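Hydrolase (Thermococcus thioreducens, PDB 6IAH) is a magnesium-binding phosphatase of the haloacid dehalogenase superfamily, probably acting on phosphoglycolate and, with diverse substrate specificity, on other phosphorylated compounds. Local coordinates at residues A[1-5]-A[188-192]; A[180-186]-A[209-214]; A[201-207]-A[219-224]. All blocks are in the same frame, centred on the assembly; numbering follows the deposited sequence. Where two conformers were deposited one is given.

All three contacts lie in the Rossmann-like core, on the same side of the chain's centre. Interactions 1 and 2 share helix 183-189, their centres about 11 Å apart; they touch where V189 CG2 comes 3.5 Å from Y210 OH. Interactions 2 and 3 share helix 201-213, with about 13 Å between centres, and meet through F206, whose CZ lies 3.4 Å from L185 CB. Interactions 1 and 3 reach the same parallel sheet but do not touch, their nearest atoms about 6 Å apart. The side chain of D203 in interaction 3 is about 4 Å from a bound magnesium ion; the side chains of V4 in interaction 1 and P180 in interaction 2 are about 12 Å from one.

Interaction 1: residues A[1-5]-A[188-192]; sequences MWIVF and LVRGE
V189 presses one methyl onto the indole of W2, the main bump-and-hollow fit between strand 2-5, in the parallel sheet of the HAD core, and the end of helix 183-189. Its CG1 stands 3.6 Å from the centroid of the five-membered ring of W2 and only 12° off the ring normal, a CH-pi contact over the face. The same methyl also lies 4.1 Å from V4 CG2, and thereby fills the notch between the two strand side chains. V4 has its own branch for each neighbour: with CG1 anti to the backbone N (chi1 -168°), that methyl meets L188 CD1 at 3.7 Å while CG2 is left for V189. The six-membered end of the indole meets the carbonyl of L188, W2 CZ2 lying 3.4 Å from L188 O.

Beyond the helix the chain reverses in a type I' turn from V189 to E192, with R190 and G191 at positive phi, and this brings E192 to the indole edge. W2 NE1 donates to E192 OE1 over 2.7 Å, but the bond is bent (140° at the hydrogen), and it meets the carboxylate from above its plane. K145 and N170 also touch W2. The buried indole thus meets V189 through apolar packing over one face, while its single N-H is satisfied by a probably ionised carboxylate on an exposed residue.

Interaction 2: residues A[180-186]-A[209-214]; sequences PDPRALW and NYRGKY
P182 lies against Y210 where two helices of the Rossmann-like HAD core, 183-189 and 201-213, pack beside each other on the parallel sheet. The hydrogen bond between the segments joins N209 to the loop before helix 183-189: N209 ND2 donates to P180 O at 2.9 Å. The bond is nearly straight (169°) and lies in the amide plane of N209, although it approaches P180 O from above the carbonyl plane. Within 180-186, D181 caps the start of the helix: its OD1 accepts from R183 N and, on the other face of the carboxylate, from R183 NH1, a bond that is also a salt bridge. That bridge probably tempers the approach of like charges between R183 NH2 and K213 NZ, 3.6 Å apart, with K213 CE over one face of the guanidinium.

Aromatic contacts dominate the other end. The five-membered ring of W186 and the Y214 ring form an offset stack, centroids 4.6 Å apart and planes at 13°. W186 CG is anti to the backbone N (chi1 175°), which lays the indole over the tyrosine with the two side chains crossing at about a right angle, and its CB also sits over the Y214 face. Y210 is sandwiched: L185 CD2 lies over one face, 4.1 Å from the ring centroid, and Y214 CB over the opposite one, while F217 makes an edge-to-face pair with the same ring.

Apolar packing fills the middle. The P182 ring fits among N209, Y210 and Y214, with CB 3.6 Å from Y210 CA, and its CG meets the aliphatic part of K213. On the exposed R183, CG lies 3.3 Å from Y214 OH.

Interaction 3: residues A[201-207]-A[219-224]; sequences INDELFV and FVMVGR
E204 and R224 form a two-pronged salt bridge between helix 201-213 and the loop after strand 218-221, the last two elements of the beta-alpha-beta unit 194-198, 201-213, 218-221 in the HAD core. The guanidinium grips end-on, one nitrogen to each oxygen: R224 NH2 donates to E204 OE2 at 2.9 Å and NH1 to OE1 at 3.2 Å. Both bonds are close to straight, at 162° and 173°, and both oxygens lie near the guanidinium plane. The carboxylate is the tilted partner: OE1 is met on its syn side, OE2 from above the plane. A bend at chi3 folds the arginine back so that M221 CB lies over one face of the guanidinium.

D203 belongs to the magnesium site seen for this protein, but here its carboxylate is bound by others: OD1 pairs with K179 in a salt bridge, and OD2 accepts from the backbone N of D199 and of T200. Its side chain meets the other segment through CB, which touches F219 CE1.

Around these polar groups the helix lies on the edge strand, nearly antiparallel to it, with the short axes 8.8 Å apart. The F219 ring is the main apolar surface. E204 CA stands 3.8 Å from its centroid, 12° off the normal, so the helix backbone itself rests on the face; on the opposite face lies M221 N, whose hydrogen-bond partner is D225. V207 adds a further apolar contact, CG1 meeting F219 CB, and Y196 of the neighbouring strand touches both V207 and D203. Toward the start of the helix M221 projects its methyl end, CE, to within 4.1 Å of I201 CD1.

Interaction 1: residues A[1-5]-A[188-192]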
ATOM      1  N   MET A   1      -0.686  25.924   7.817  0.50 30.70           N
ATOM      2  CA  MET A   1      -0.030  24.703   8.295  0.50 30.92           C
ATOM      3  C   MET A   1      -0.458  23.588   7.348  0.50 29.84           C
ATOM      4  O   MET A   1      -1.614  23.570   6.895  0.50 27.36           O
ATOM      5  CB  MET A   1      -0.472  24.398   9.752  0.50 32.64           C
ATOM      6  CG  MET A   1      -0.243  25.531  10.757  0.50 32.91           C
ATOM      7  SD  MET A   1       1.494  25.792  11.196  0.50 31.76           S
ATOM      8  CE  MET A   1       1.812  24.238  12.051  0.50 34.76           C
ATOM      9  N   TRP A   2       0.456  22.651   7.070  1.00 31.00           N
ATOM     10  CA  TRP A   2       0.168  21.475   6.222  1.00 26.32           C
ATOM     11  C   TRP A   2      -0.410  20.366   7.064  1.00 25.74           C
ATOM     12  O   TRP A   2       0.075  20.139   8.141  1.00 24.89           O
ATOM     13  CB  TRP A   2       1.435  20.955   5.594  1.00 26.90           C
ATOM     14  CG  TRP A   2       1.879  21.700   4.329  1.00 25.46           C
ATOM     15  CD1 TRP A   2       2.714  22.739   4.284  1.00 27.35           C
ATOM     16  CD2 TRP A   2       1.516  21.415   2.964  1.00 26.50           C
ATOM     17  NE1 TRP A   2       2.917  23.136   2.996  1.00 26.81           N
ATOM     18  CE2 TRP A   2       2.168  22.358   2.159  1.00 26.80           C
ATOM     19  CE3 TRP A   2       0.710  20.469   2.347  1.00 26.31           C
ATOM     20  CZ2 TRP A   2       2.054  22.351   0.772  1.00 28.10           C
ATOM     21  CZ3 TRP A   2       0.630  20.432   0.985  1.00 27.01           C
ATOM     22  CH2 TRP A   2       1.276  21.375   0.194  1.00 26.21           C
ATOM     23  N   ILE A   3      -1.438  19.710   6.564  1.00 23.04           N
ATOM     24  CA  ILE A   3      -1.813  18.382   7.039  1.00 25.31           C
ATOM     25  C   ILE A   3      -1.603  17.419   5.821  1.00 23.86           C
ATOM     26  O   ILE A   3      -2.268  17.518   4.804  1.00 23.29           O
ATOM     27  CB  ILE A   3      -3.233  18.328   7.565  1.00 24.29           C
ATOM     28  CG1 ILE A   3      -3.443  19.335   8.725  1.00 25.88           C
ATOM     29  CG2 ILE A   3      -3.612  16.923   7.989  1.00 26.66           C
ATOM     30  CD1 ILE A   3      -4.864  19.461   9.164  1.00 26.58           C
ATOM     31  N   VAL A   4      -0.659  16.508   5.978  1.00 24.93           N
ATOM     32  CA  VAL A   4      -0.258  15.546   4.965  1.00 22.57           C
ATOM     33  C   VAL A   4      -0.651  14.169   5.437  1.00 22.24           C
ATOM     34  O   VAL A   4      -0.431  13.828   6.599  1.00 23.60           O
ATOM     35  CB  VAL A   4       1.192  15.631   4.669  1.00 22.06           C
ATOM     36  CG1 VAL A   4       1.535  14.830   3.404  1.00 22.61           C
ATOM     37  CG2 VAL A   4       1.579  17.095   4.402  1.00 21.87           C
ATOM     38  N   PHE A   5      -1.229  13.406   4.535  1.00 22.13           N
ATOM     39  CA  PHE A   5      -1.771  12.070   4.878  1.00 21.51           C
ATOM     40  C   PHE A   5      -1.052  10.974   4.063  1.00 23.41           C
ATOM     41  O   PHE A   5      -0.681  11.131   2.878  1.00 23.19           O
ATOM     42  CB  PHE A   5      -3.263  11.958   4.503  1.00 21.42           C
ATOM     43  CG  PHE A   5      -4.115  13.081   4.955  1.00 22.35           C
ATOM     44  CD1 PHE A   5      -4.686  13.054   6.219  1.00 22.91           C
ATOM     45  CD2 PHE A   5      -4.429  14.143   4.064  1.00 22.43           C
ATOM     46  CE1 PHE A   5      -5.506  14.086   6.629  1.00 25.51           C
ATOM     47  CE2 PHE A   5      -5.248  15.177   4.469  1.00 25.75           C
ATOM     48  CZ  PHE A   5      -5.812  15.133   5.764  1.00 24.50           C
ATOM     49  N   LEU A 188       6.634  18.230  -1.141  1.00 32.52           N
ATOM     50  CA  LEU A 188       5.365  18.867  -0.889  1.00 35.83           C
ATOM     51  C   LEU A 188       5.515  20.160  -0.094  1.00 32.93           C
ATOM     52  O   LEU A 188       5.019  21.197  -0.509  1.00 31.72           O
ATOM     53  CB  LEU A 188       4.430  17.951  -0.100  1.00 38.23           C
ATOM     54  CG  LEU A 188       3.475  17.014  -0.795  1.00 42.39           C
ATOM     55  CD1 LEU A 188       2.479  16.554   0.250  1.00 44.06           C
ATOM     56  CD2 LEU A 188       2.811  17.718  -1.974  1.00 43.47           C
ATOM     57  N   VAL A 189       6.124  20.062   1.093  1.00 29.01           N
ATOM     58  CA  VAL A 189       6.033  21.130   2.082  1.00 29.17           C
ATOM     59  C   VAL A 189       7.145  22.176   1.958  1.00 34.31           C
ATOM     60  O   VAL A 189       6.960  23.275   2.413  1.00 35.33           O
ATOM     61  CB  VAL A 189       5.877  20.621   3.515  1.00 29.85           C
ATOM     62  CG1 VAL A 189       4.703  19.634   3.605  1.00 30.97           C
ATOM     63  CG2 VAL A 189       7.153  19.950   4.072  1.00 31.61           C
ATOM     64  N   ARG A 190       8.286  21.832   1.368  1.00 35.92           N
ATOM     65  CA  ARG A 190       9.400  22.767   1.191  1.00 38.82           C
ATOM     66  C   ARG A 190       9.777  23.589   2.477  1.00 36.16           C
ATOM     67  O   ARG A 190       9.933  24.782   2.439  1.00 38.42           O
ATOM     68  CB  ARG A 190       9.057  23.682   0.027  1.00 40.10           C
ATOM     69  CG  ARG A 190       8.751  22.965  -1.279  1.00 46.52           C
ATOM     70  CD  ARG A 190       9.993  22.327  -1.891  1.00 53.64           C
ATOM     71  NE  ARG A 190       9.694  21.475  -3.054  1.00 64.40           N
ATOM     72  CZ  ARG A 190       9.777  21.827  -4.344  1.00 71.38           C
ATOM     73  NH1 ARG A 190      10.133  23.057  -4.709  1.00 70.25           N
ATOM     74  NH2 ARG A 190       9.489  20.935  -5.291  1.00 76.37           N
ATOM     75  N   GLY A 191       9.839  22.910   3.611  1.00 38.35           N
ATOM     76  CA  GLY A 191      10.204  23.511   4.887  1.00 38.71           C
ATOM     77  C   GLY A 191       9.113  24.227   5.670  1.00 38.22           C
ATOM     78  O   GLY A 191       9.389  24.775   6.709  1.00 38.08           O
ATOM     79  N   GLU A 192       7.890  24.252   5.173  1.00 34.42           N
ATOM     80  CA  GLU A 192       6.803  24.877   5.865  1.00 32.44           C
ATOM     81  C   GLU A 192       6.328  23.846   6.892  1.00 31.02           C
ATOM     82  O   GLU A 192       6.480  22.621   6.688  1.00 29.97           O
ATOM     83  CB  GLU A 192       5.635  25.230   4.950  1.00 36.34           C
ATOM     84  CG  GLU A 192       5.971  26.143   3.778  1.00 46.06           C
ATOM     85  CD  GLU A 192       4.895  26.134   2.708  1.00 53.99           C
ATOM     86  OE1 GLU A 192       3.760  25.657   2.945  1.00 60.66           O
ATOM     87  OE2 GLU A 192       5.182  26.598   1.595  1.00 79.04           O
TER

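Interaction 2: residues A[180-186]-A[209-214]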
ATOM      1  N   PRO A 180      10.655   5.552   3.143  1.00 29.48           N
ATOM      2  CA  PRO A 180      10.714   6.642   4.092  1.00 27.47           C
ATOM      3  C   PRO A 180      11.720   7.701   3.715  1.00 25.11           C
ATOM      4  O   PRO A 180      12.268   8.347   4.594  1.00 28.27           O
ATOM      5  CB  PRO A 180      11.090   5.939   5.375  1.00 26.21           C
ATOM      6  CG  PRO A 180      11.972   4.793   4.954  1.00 27.14           C
ATOM      7  CD  PRO A 180      11.399   4.350   3.642  1.00 28.01           C
ATOM      8  N   ASP A 181      11.924   7.873   2.427  1.00 24.60           N
ATOM      9  CA  ASP A 181      12.801   8.938   1.906  1.00 25.97           C
ATOM     10  C   ASP A 181      12.204  10.312   2.237  1.00 26.96           C
ATOM     11  O   ASP A 181      11.164  10.680   1.722  1.00 26.62           O
ATOM     12  CB  ASP A 181      12.985   8.756   0.398  1.00 27.52           C
ATOM     13  CG  ASP A 181      13.859   9.826  -0.260  1.00 28.92           C
ATOM     14  OD1 ASP A 181      14.293  10.738   0.447  1.00 29.44           O
ATOM     15  OD2 ASP A 181      14.084   9.768  -1.509  1.00 30.47           O
ATOM     16  N   PRO A 182      12.918  11.119   3.038  1.00 28.80           N
ATOM     17  CA  PRO A 182      12.363  12.368   3.458  1.00 28.11           C
ATOM     18  C   PRO A 182      12.187  13.398   2.338  1.00 26.28           C
ATOM     19  O   PRO A 182      11.452  14.357   2.527  1.00 24.00           O
ATOM     20  CB  PRO A 182      13.371  12.862   4.509  1.00 28.60           C
ATOM     21  CG  PRO A 182      14.670  12.268   4.089  1.00 30.40           C
ATOM     22  CD  PRO A 182      14.286  10.926   3.566  1.00 30.50           C
ATOM     23  N   ARG A 183      12.808  13.196   1.199  1.00 29.87           N
ATOM     24  CA  ARG A 183      12.637  14.100   0.035  1.00 30.02           C
ATOM     25  C   ARG A 183      11.178  14.107  -0.467  1.00 29.18           C
ATOM     26  O   ARG A 183      10.753  15.061  -1.065  1.00 29.51           O
ATOM     27  CB  ARG A 183      13.538  13.660  -1.121  1.00 32.29           C
ATOM     28  CG  ARG A 183      15.030  13.730  -0.814  1.00 36.59           C
ATOM     29  CD  ARG A 183      15.875  12.925  -1.810  1.00 41.19           C
ATOM     30  NE  ARG A 183      17.280  12.909  -1.404  1.00 40.94           N
ATOM     31  CZ  ARG A 183      17.808  12.181  -0.416  1.00 45.40           C
ATOM     32  NH1 ARG A 183      17.052  11.343   0.308  1.00 47.74           N
ATOM     33  NH2 ARG A 183      19.124  12.284  -0.143  1.00 42.80           N
ATOM     34  N   ALA A 184      10.430  13.027  -0.215  1.00 26.96           N
ATOM     35  CA  ALA A 184       9.010  12.935  -0.543  1.00 28.48           C
ATOM     36  C   ALA A 184       8.164  13.993   0.177  1.00 30.45           C
ATOM     37  O   ALA A 184       7.233  14.566  -0.396  1.00 29.69           O
ATOM     38  CB  ALA A 184       8.467  11.516  -0.202  1.00 28.53           C
ATOM     39  N   LEU A 185       8.532  14.271   1.433  1.00 28.57           N
ATOM     40  CA  LEU A 185       7.815  15.213   2.226  1.00 29.26           C
ATOM     41  C   LEU A 185       8.324  16.605   1.858  1.00 28.12           C
ATOM     42  O   LEU A 185       7.524  17.545   1.696  1.00 28.62           O
ATOM     43  CB  LEU A 185       7.976  14.888   3.727  1.00 28.88           C
ATOM     44  CG  LEU A 185       7.107  15.728   4.691  1.00 31.17           C
ATOM     45  CD1 LEU A 185       5.595  15.864   4.360  1.00 27.43           C
ATOM     46  CD2 LEU A 185       7.323  15.160   6.110  1.00 32.42           C
ATOM     47  N   TRP A 186       9.622  16.747   1.673  1.00 29.69           N
ATOM     48  CA  TRP A 186      10.171  18.045   1.276  1.00 31.36           C
ATOM     49  C   TRP A 186       9.579  18.515  -0.032  1.00 35.65           C
ATOM     50  O   TRP A 186       9.267  19.688  -0.198  1.00 33.72           O
ATOM     51  CB  TRP A 186      11.682  17.969   1.147  1.00 31.21           C
ATOM     52  CG  TRP A 186      12.266  19.214   0.634  1.00 33.54           C
ATOM     53  CD1 TRP A 186      12.571  19.498  -0.658  1.00 36.81           C
ATOM     54  CD2 TRP A 186      12.567  20.382   1.398  1.00 34.30           C
ATOM     55  NE1 TRP A 186      13.087  20.779  -0.738  1.00 40.94           N
ATOM     56  CE2 TRP A 186      13.103  21.332   0.518  1.00 38.87           C
ATOM     57  CE3 TRP A 186      12.483  20.691   2.752  1.00 38.35           C
ATOM     58  CZ2 TRP A 186      13.546  22.595   0.953  1.00 46.65           C
ATOM     59  CZ3 TRP A 186      12.934  21.945   3.192  1.00 44.18           C
ATOM     60  CH2 TRP A 186      13.455  22.877   2.296  1.00 41.70           C
ATOM     61  N   ASN A 209      13.189  10.728   9.613  1.00 25.46           N
ATOM     62  CA  ASN A 209      14.184  11.108   8.596  1.00 26.03           C
ATOM     63  C   ASN A 209      14.091  12.548   8.160  1.00 27.78           C
ATOM     64  O   ASN A 209      15.098  13.199   7.800  1.00 27.43           O
ATOM     65  CB  ASN A 209      14.086  10.215   7.341  1.00 26.72           C
ATOM     66  CG  ASN A 209      14.540   8.784   7.597  1.00 27.37           C
ATOM     67  OD1 ASN A 209      15.350   8.507   8.492  1.00 24.38           O
ATOM     68  ND2 ASN A 209      13.989   7.859   6.828  1.00 25.73           N
ATOM     69  N   TYR A 210      12.872  13.062   8.099  1.00 27.12           N
ATOM     70  CA  TYR A 210      12.673  14.450   7.695  1.00 27.58           C
ATOM     71  C   TYR A 210      13.266  15.405   8.736  1.00 26.88           C
ATOM     72  O   TYR A 210      13.940  16.430   8.413  1.00 24.65           O
ATOM     73  CB  TYR A 210      11.143  14.734   7.496  1.00 26.25           C
ATOM     74  CG  TYR A 210      10.906  16.132   6.950  1.00 28.20           C
ATOM     75  CD1 TYR A 210      10.975  16.394   5.590  1.00 29.68           C
ATOM     76  CD2 TYR A 210      10.627  17.205   7.829  1.00 28.95           C
ATOM     77  CE1 TYR A 210      10.783  17.687   5.085  1.00 29.72           C
ATOM     78  CE2 TYR A 210      10.401  18.482   7.356  1.00 29.01           C
ATOM     79  CZ  TYR A 210      10.484  18.728   5.982  1.00 31.92           C
ATOM     80  OH  TYR A 210      10.291  20.001   5.505  1.00 30.65           O
ATOM     81  N   ARG A 211      12.972  15.079   9.977  1.00 25.80           N
ATOM     82  CA  ARG A 211      13.534  15.805  11.135  1.00 30.93           C
ATOM     83  C   ARG A 211      15.048  15.727  11.112  1.00 35.51           C
ATOM     84  O   ARG A 211      15.714  16.716  11.377  1.00 35.15           O
ATOM     85  CB  ARG A 211      13.022  15.241  12.454  1.00 32.75           C
ATOM     86  CG  ARG A 211      11.598  15.640  12.778  1.00 33.19           C
ATOM     87  CD  ARG A 211      11.164  15.021  14.076  1.00 34.56           C
ATOM     88  NE  ARG A 211       9.717  14.873  14.126  1.00 35.42           N
ATOM     89  CZ  ARG A 211       9.062  13.784  14.494  1.00 40.90           C
ATOM     90  NH1 ARG A 211       9.701  12.660  14.855  1.00 43.69           N
ATOM     91  NH2 ARG A 211       7.731  13.819  14.522  1.00 41.43           N
ATOM     92  N   GLY A 212      15.591  14.565  10.749  1.00 34.59           N
ATOM     93  CA  GLY A 212      17.041  14.427  10.646  1.00 36.00           C
ATOM     94  C   GLY A 212      17.660  15.298   9.561  1.00 35.69           C
ATOM     95  O   GLY A 212      18.713  15.890   9.760  1.00 34.01           O
ATOM     96  N   LYS A 213      16.991  15.399   8.426  1.00 34.84           N
ATOM     97  CA  LYS A 213      17.563  16.055   7.235  1.00 38.34           C
ATOM     98  C   LYS A 213      17.158  17.499   7.054  1.00 37.78           C
ATOM     99  O   LYS A 213      17.979  18.334   6.642  1.00 35.65           O
ATOM    100  CB  LYS A 213      17.179  15.269   5.972  1.00 40.64           C
ATOM    101  CG  LYS A 213      17.983  15.651   4.732  1.00 42.99           C
ATOM    102  CD  LYS A 213      17.723  14.660   3.619  1.00 47.05           C
ATOM    103  CE  LYS A 213      18.225  15.182   2.287  1.00 50.57           C
ATOM    104  NZ  LYS A 213      19.681  14.973   2.227  1.00 53.08           N
ATOM    105  N   TYR A 214      15.891  17.803   7.324  1.00 37.49           N
ATOM    106  CA  TYR A 214      15.351  19.094   6.919  1.00 37.83           C
ATOM    107  C   TYR A 214      14.988  19.961   8.076  1.00 38.21           C
ATOM    108  O   TYR A 214      15.416  21.096   8.114  1.00 41.38           O
ATOM    109  CB  TYR A 214      14.172  18.913   5.981  1.00 35.16           C
ATOM    110  CG  TYR A 214      14.536  18.264   4.672  1.00 34.32           C
ATOM    111  CD1 TYR A 214      15.213  18.965   3.688  1.00 35.20           C
ATOM    112  CD2 TYR A 214      14.137  16.940   4.395  1.00 33.78           C
ATOM    113  CE1 TYR A 214      15.519  18.373   2.488  1.00 36.29           C
ATOM    114  CE2 TYR A 214      14.441  16.346   3.208  1.00 34.42           C
ATOM    115  CZ  TYR A 214      15.103  17.058   2.254  1.00 34.95           C
ATOM    116  OH  TYR A 214      15.361  16.404   1.099  1.00 39.53           O
TER

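Interaction 3: residues A[201-207]-A[219-224]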
ATOM      1  N   ILE A 201       4.894   2.068  11.373  1.00 32.53           N
ATOM      2  CA  ILE A 201       6.229   2.499  11.828  1.00 31.66           C
ATOM      3  C   ILE A 201       7.049   3.112  10.688  1.00 28.91           C
ATOM      4  O   ILE A 201       7.856   3.984  10.920  1.00 29.69           O
ATOM      5  CB  ILE A 201       7.011   1.291  12.442  1.00 37.56           C
ATOM      6  CG1 ILE A 201       6.273   0.694  13.680  1.00 44.31           C
ATOM      7  CG2 ILE A 201       8.437   1.648  12.810  1.00 36.71           C
ATOM      8  CD1 ILE A 201       6.090   1.621  14.867  1.00 46.42           C
ATOM      9  N   ASN A 202       6.883   2.614   9.473  1.00 30.80           N
ATOM     10  CA  ASN A 202       7.592   3.182   8.322  1.00 30.44           C
ATOM     11  C   ASN A 202       7.225   4.648   8.107  1.00 27.40           C
ATOM     12  O   ASN A 202       8.084   5.452   7.726  1.00 26.00           O
ATOM     13  CB  ASN A 202       7.392   2.350   7.025  1.00 32.93           C
ATOM     14  CG  ASN A 202       8.444   2.700   5.951  1.00 35.00           C
ATOM     15  OD1 ASN A 202       8.149   3.343   4.985  1.00 35.87           O
ATOM     16  ND2 ASN A 202       9.679   2.257   6.148  1.00 42.04           N
ATOM     17  N   ASP A 203       5.974   4.991   8.354  1.00 27.16           N
ATOM     18  CA  ASP A 203       5.527   6.387   8.340  1.00 27.56           C
ATOM     19  C   ASP A 203       6.221   7.234   9.406  1.00 28.57           C
ATOM     20  O   ASP A 203       6.649   8.384   9.162  1.00 24.95           O
ATOM     21  CB  ASP A 203       4.006   6.480   8.505  1.00 27.21           C
ATOM     22  CG  ASP A 203       3.243   5.848   7.344  1.00 27.82           C
ATOM     23  OD1 ASP A 203       3.647   6.013   6.150  1.00 25.17           O
ATOM     24  OD2 ASP A 203       2.240   5.149   7.633  1.00 25.54           O
ATOM     25  N   GLU A 204       6.383   6.636  10.581  1.00 25.77           N
ATOM     26  CA  GLU A 204       7.081   7.292  11.691  1.00 27.80           C
ATOM     27  C   GLU A 204       8.534   7.560  11.366  1.00 26.79           C
ATOM     28  O   GLU A 204       9.039   8.695  11.524  1.00 27.02           O
ATOM     29  CB  GLU A 204       6.974   6.452  12.962  1.00 26.81           C
ATOM     30  CG  GLU A 204       7.417   7.222  14.189  1.00 30.25           C
ATOM     31  CD  GLU A 204       6.741   6.743  15.457  1.00 34.31           C
ATOM     32  OE1 GLU A 204       6.640   5.530  15.552  1.00 35.71           O
ATOM     33  OE2 GLU A 204       6.295   7.572  16.320  1.00 36.37           O
ATOM     34  N   LEU A 205       9.171   6.549  10.771  1.00 27.08           N
ATOM     35  CA  LEU A 205      10.552   6.656  10.311  1.00 25.39           C
ATOM     36  C   LEU A 205      10.737   7.712   9.252  1.00 30.04           C
ATOM     37  O   LEU A 205      11.752   8.509   9.258  1.00 25.85           O
ATOM     38  CB  LEU A 205      11.005   5.283   9.789  1.00 26.31           C
ATOM     39  CG  LEU A 205      12.347   5.151   9.109  1.00 29.01           C
ATOM     40  CD1 LEU A 205      13.554   5.733   9.882  1.00 29.68           C
ATOM     41  CD2 LEU A 205      12.581   3.683   8.789  1.00 34.40           C
ATOM     42  N   PHE A 206       9.791   7.728   8.295  1.00 24.18           N
ATOM     43  CA  PHE A 206       9.750   8.772   7.272  1.00 22.86           C
ATOM     44  C   PHE A 206       9.943  10.174   7.885  1.00 24.32           C
ATOM     45  O   PHE A 206      10.743  11.048   7.397  1.00 23.42           O
ATOM     46  CB  PHE A 206       8.393   8.612   6.525  1.00 22.43           C
ATOM     47  CG  PHE A 206       8.033   9.682   5.538  1.00 24.40           C
ATOM     48  CD1 PHE A 206       8.951  10.155   4.595  1.00 24.79           C
ATOM     49  CD2 PHE A 206       6.704  10.130   5.463  1.00 24.94           C
ATOM     50  CE1 PHE A 206       8.570  11.064   3.629  1.00 26.57           C
ATOM     51  CE2 PHE A 206       6.329  11.041   4.472  1.00 26.03           C
ATOM     52  CZ  PHE A 206       7.276  11.530   3.591  1.00 25.89           C
ATOM     53  N   VAL A 207       9.103  10.458   8.863  1.00 25.65           N
ATOM     54  CA  VAL A 207       9.113  11.786   9.512  1.00 27.63           C
ATOM     55  C   VAL A 207      10.378  11.949  10.414  1.00 29.04           C
ATOM     56  O   VAL A 207      11.031  13.002  10.363  1.00 27.98           O
ATOM     57  CB  VAL A 207       7.815  12.061  10.301  1.00 26.84           C
ATOM     58  CG1 VAL A 207       7.874  13.382  10.997  1.00 26.26           C
ATOM     59  CG2 VAL A 207       6.604  12.029   9.371  1.00 28.99           C
ATOM     60  N   PHE A 219       4.299  14.156  13.639  1.00 24.90           N
ATOM     61  CA  PHE A 219       3.835  12.916  13.148  1.00 26.44           C
ATOM     62  C   PHE A 219       2.748  12.431  14.078  1.00 27.92           C
ATOM     63  O   PHE A 219       2.910  12.533  15.293  1.00 27.48           O
ATOM     64  CB  PHE A 219       4.967  11.859  13.105  1.00 26.61           C
ATOM     65  CG  PHE A 219       4.457  10.459  12.839  1.00 27.21           C
ATOM     66  CD1 PHE A 219       3.925  10.120  11.560  1.00 26.89           C
ATOM     67  CD2 PHE A 219       4.407   9.486  13.867  1.00 27.52           C
ATOM     68  CE1 PHE A 219       3.423   8.858  11.318  1.00 25.81           C
ATOM     69  CE2 PHE A 219       3.900   8.224  13.612  1.00 27.09           C
ATOM     70  CZ  PHE A 219       3.417   7.894  12.331  1.00 27.11           C
ATOM     71  N   VAL A 220       1.646  11.933  13.506  1.00 26.84           N
ATOM     72  CA  VAL A 220       0.547  11.321  14.270  1.00 27.68           C
ATOM     73  C   VAL A 220       0.247   9.945  13.715  1.00 29.51           C
ATOM     74  O   VAL A 220       0.050   9.769  12.482  1.00 28.13           O
ATOM     75  CB  VAL A 220      -0.689  12.264  14.227  1.00 29.43           C
ATOM     76  CG1 VAL A 220      -1.962  11.610  14.744  1.00 33.15           C
ATOM     77  CG2 VAL A 220      -0.390  13.527  15.020  1.00 31.89           C
ATOM     78  N   MET A 221       0.120   8.969  14.602  1.00 27.43           N
ATOM     79  CA  MET A 221      -0.137   7.637  14.181  1.00 27.56           C
ATOM     80  C   MET A 221      -1.538   7.284  14.557  1.00 29.40           C
ATOM     81  O   MET A 221      -1.849   7.217  15.741  1.00 31.82           O
ATOM     82  CB  MET A 221       0.827   6.646  14.794  1.00 27.53           C
ATOM     83  CG  MET A 221       0.522   5.229  14.299  1.00 30.97           C
ATOM     84  SD  MET A 221       1.573   3.927  14.907  1.00 39.96           S
ATOM     85  CE  MET A 221       3.138   4.398  14.140  1.00 39.40           C
ATOM     86  N   VAL A 222      -2.377   7.018  13.553  1.00 26.61           N
ATOM     87  CA  VAL A 222      -3.759   6.630  13.807  1.00 30.82           C
ATOM     88  C   VAL A 222      -3.792   5.342  14.586  1.00 28.15           C
ATOM     89  O   VAL A 222      -2.938   4.489  14.371  1.00 33.62           O
ATOM     90  CB  VAL A 222      -4.630   6.589  12.553  1.00 26.96           C
ATOM     91  CG1 VAL A 222      -4.676   7.979  11.940  1.00 28.20           C
ATOM     92  CG2 VAL A 222      -4.139   5.536  11.547  1.00 27.98           C
ATOM     93  N   GLY A 223      -4.719   5.239  15.526  1.00 35.66           N
ATOM     94  CA  GLY A 223      -4.867   4.018  16.353  1.00 39.84           C
ATOM     95  C   GLY A 223      -3.891   3.915  17.540  1.00 42.51           C
ATOM     96  O   GLY A 223      -3.988   2.979  18.368  1.00 57.05           O
ATOM     97  N   ARG A 224      -2.927   4.813  17.595  1.00 35.75           N
ATOM     98  CA  ARG A 224      -2.050   4.965  18.753  1.00 36.89           C
ATOM     99  C   ARG A 224      -2.177   6.346  19.355  1.00 37.71           C
ATOM    100  O   ARG A 224      -2.408   6.478  20.552  1.00 40.17           O
ATOM    101  CB  ARG A 224      -0.612   4.701  18.328  1.00 34.67           C
ATOM    102  CG  ARG A 224       0.373   4.489  19.465  1.00 34.48           C
ATOM    103  CD  ARG A 224       1.777   4.446  18.905  1.00 34.13           C
ATOM    104  NE  ARG A 224       2.194   5.779  18.440  1.00 31.17           N
ATOM    105  CZ  ARG A 224       3.291   6.029  17.748  1.00 29.32           C
ATOM    106  NH1 ARG A 224       4.111   5.052  17.410  1.00 32.64           N
ATOM    107  NH2 ARG A 224       3.581   7.293  17.396  1.00 28.29           N
TER